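Local coordinates for LbaCas13a H328A (C2c2) (Lachnospiraceae bacterium NK4A179, PDB 5WLH), which binds a CRISPR guide RNA and, as a Cas13a enzyme, probably uses it to recognise and cleave target RNA, at residues Y309-D314 against D337-I342. Numbering follows the deposited sequence.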
# COMPACT_ATOMS: atom_id res chain seq x y z
N TYR A 309 -33.17 -11.10 11.65
CA TYR A 309 -33.08 -10.88 10.21
C TYR A 309 -32.99 -12.20 9.46
O TYR A 309 -33.67 -12.39 8.44
CB TYR A 309 -31.87 -10.00 9.91
CG TYR A 309 -31.85 -9.44 8.51
CD1 TYR A 309 -31.36 -10.18 7.44
CD2 TYR A 309 -32.32 -8.15 8.26
CE1 TYR A 309 -31.32 -9.64 6.16
CE2 TYR A 309 -32.29 -7.61 6.98
CZ TYR A 309 -31.80 -8.37 5.94
OH TYR A 309 -31.77 -7.81 4.69
N PHE A 310 -32.16 -13.11 9.94
CA PHE A 310 -31.86 -14.32 9.19
C PHE A 310 -32.68 -15.53 9.62
O PHE A 310 -32.81 -16.47 8.84
CB PHE A 310 -30.37 -14.67 9.32
CG PHE A 310 -29.48 -13.72 8.60
CD1 PHE A 310 -29.34 -13.81 7.22
CD2 PHE A 310 -28.81 -12.72 9.29
CE1 PHE A 310 -28.52 -12.91 6.53
CE2 PHE A 310 -28.00 -11.82 8.60
CZ PHE A 310 -27.85 -11.93 7.22
N TYR A 311 -33.21 -15.53 10.84
CA TYR A 311 -33.88 -16.71 11.35
C TYR A 311 -35.33 -16.45 11.73
O TYR A 311 -36.03 -17.41 12.09
CB TYR A 311 -33.11 -17.30 12.55
CG TYR A 311 -31.69 -17.64 12.17
CD1 TYR A 311 -31.38 -18.83 11.53
CD2 TYR A 311 -30.65 -16.74 12.41
CE1 TYR A 311 -30.07 -19.13 11.15
CE2 TYR A 311 -29.35 -17.02 12.06
CZ TYR A 311 -29.06 -18.21 11.42
OH TYR A 311 -27.75 -18.48 11.07
N GLY A 312 -35.79 -15.22 11.64
CA GLY A 312 -37.19 -14.93 11.85
C GLY A 312 -37.54 -14.76 13.31
O GLY A 312 -36.82 -15.17 14.22
N SER A 313 -38.69 -14.12 13.54
CA SER A 313 -39.11 -13.72 14.87
C SER A 313 -39.44 -14.89 15.79
O SER A 313 -39.57 -14.69 16.99
CB SER A 313 -40.33 -12.80 14.77
OG SER A 313 -41.43 -13.52 14.23
N ASP A 314 -39.57 -16.11 15.25
CA ASP A 314 -39.86 -17.27 16.07
C ASP A 314 -38.61 -18.06 16.46
O ASP A 314 -38.73 -19.16 17.00
CB ASP A 314 -40.86 -18.19 15.35
CG ASP A 314 -42.29 -17.72 15.51
OD1 ASP A 314 -42.72 -17.54 16.67
OD2 ASP A 314 -42.97 -17.54 14.48
N ASP A 337 -24.69 -24.36 11.86
CA ASP A 337 -26.03 -24.58 11.35
C ASP A 337 -25.99 -24.85 9.85
O ASP A 337 -25.22 -24.22 9.10
CB ASP A 337 -26.92 -23.38 11.66
CG ASP A 337 -28.36 -23.58 11.23
OD1 ASP A 337 -28.70 -24.70 10.80
OD2 ASP A 337 -29.14 -22.61 11.33
N ASN A 338 -26.84 -25.77 9.39
CA ASN A 338 -26.82 -26.23 8.01
C ASN A 338 -27.92 -25.63 7.16
O ASN A 338 -28.03 -25.98 5.98
CB ASN A 338 -26.92 -27.75 7.97
CG ASN A 338 -25.59 -28.40 7.71
OD1 ASN A 338 -24.86 -28.00 6.79
ND2 ASN A 338 -25.24 -29.40 8.52
N ARG A 339 -28.72 -24.73 7.72
CA ARG A 339 -29.80 -24.10 6.97
C ARG A 339 -29.26 -23.40 5.72
O ARG A 339 -28.19 -22.79 5.73
CB ARG A 339 -30.51 -23.08 7.86
CG ARG A 339 -31.86 -22.66 7.38
CD ARG A 339 -32.63 -21.97 8.48
NE ARG A 339 -32.19 -22.37 9.82
CZ ARG A 339 -32.85 -22.06 10.93
NH1 ARG A 339 -33.97 -21.36 10.84
NH2 ARG A 339 -32.40 -22.45 12.11
N GLU A 340 -30.01 -23.51 4.63
CA GLU A 340 -29.65 -22.89 3.36
C GLU A 340 -30.37 -21.56 3.23
O GLU A 340 -31.58 -21.49 3.47
CB GLU A 340 -30.00 -23.81 2.19
CG GLU A 340 -29.42 -25.20 2.34
CD GLU A 340 -29.44 -25.98 1.04
OE1 GLU A 340 -30.18 -25.59 0.11
OE2 GLU A 340 -28.70 -26.99 0.95
N PHE A 341 -29.63 -20.50 2.88
CA PHE A 341 -30.26 -19.20 2.68
C PHE A 341 -31.07 -19.16 1.39
O PHE A 341 -32.18 -18.63 1.36
CB PHE A 341 -29.19 -18.10 2.68
CG PHE A 341 -29.74 -16.69 2.66
CD1 PHE A 341 -30.36 -16.17 3.78
CD2 PHE A 341 -29.58 -15.89 1.54
CE1 PHE A 341 -30.84 -14.88 3.78
CE2 PHE A 341 -30.05 -14.58 1.54
CZ PHE A 341 -30.69 -14.08 2.67
N ILE A 342 -30.50 -19.70 0.31
CA ILE A 342 -31.16 -19.88 -0.97
C ILE A 342 -30.89 -21.30 -1.45
O ILE A 342 -29.93 -21.95 -1.03
CB ILE A 342 -30.68 -18.88 -2.05
CG1 ILE A 342 -29.15 -18.94 -2.18
CG2 ILE A 342 -31.13 -17.47 -1.73
CD1 ILE A 342 -28.65 -18.21 -3.41
O HOH W 1 -33.86 -19.08 8.33
O HOH W 2 -35.94 -20.12 12.39
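The C-terminal end of helix 292-311 meets the loop that follows helix 327-335 through Tyr311, whose ring edge abuts the guanidinium of Arg339, and through a phenylalanine pair. CD1 of Tyr311 stands over the centre of one guanidinium face, 3.6 Å from Arg339 CZ, while CZ lies near the plane of the tyrosine ring; with the two planes 78° apart, this is an edge-to-face meeting in which the arginine supplies the face. The neighbouring ring carbon, Tyr311 CE1, lies 3.6 Å from Asp337 OD2. That oxygen also holds Arg339 in a salt bridge, NH2 to OD2 3.4 Å, with weak hydrogen bonds from both NE and NH2. The other carboxylate oxygen closes an Asx turn: Asp337 OD1 accepts from Arg339 N at 3.1 Å, above the carboxylate plane. One aspartate thus ties both the backbone and the side chain of Arg339, and the bend at chi3 (-25°) brings the guanidinium back against it. The helix ends at Gly312, the first residue to leave helical angles, with positive phi, and waters serve the last carbonyls. Water 2 donates to Tyr311 O and accepts from Arg339 NH1 (2.8 Å) at the guanidinium edge; water 1 joins Phe310 O to the same NH1, but weakly on the arginine side. Deeper in, Phe341 extends its ring with CG anti to the backbone N (chi1 -172°), and its CE1 comes to 3.9 Å from CD1 at the edge of the Phe310 ring. One face of Phe310 is occupied by Tyr309 CD1. Helix 429-458 touches both phenylalanines, and its Ser433 OG is hydrogen-bonded to Tyr311 OH; Arg334 adds a cation-pi contact to the Tyr311 ring.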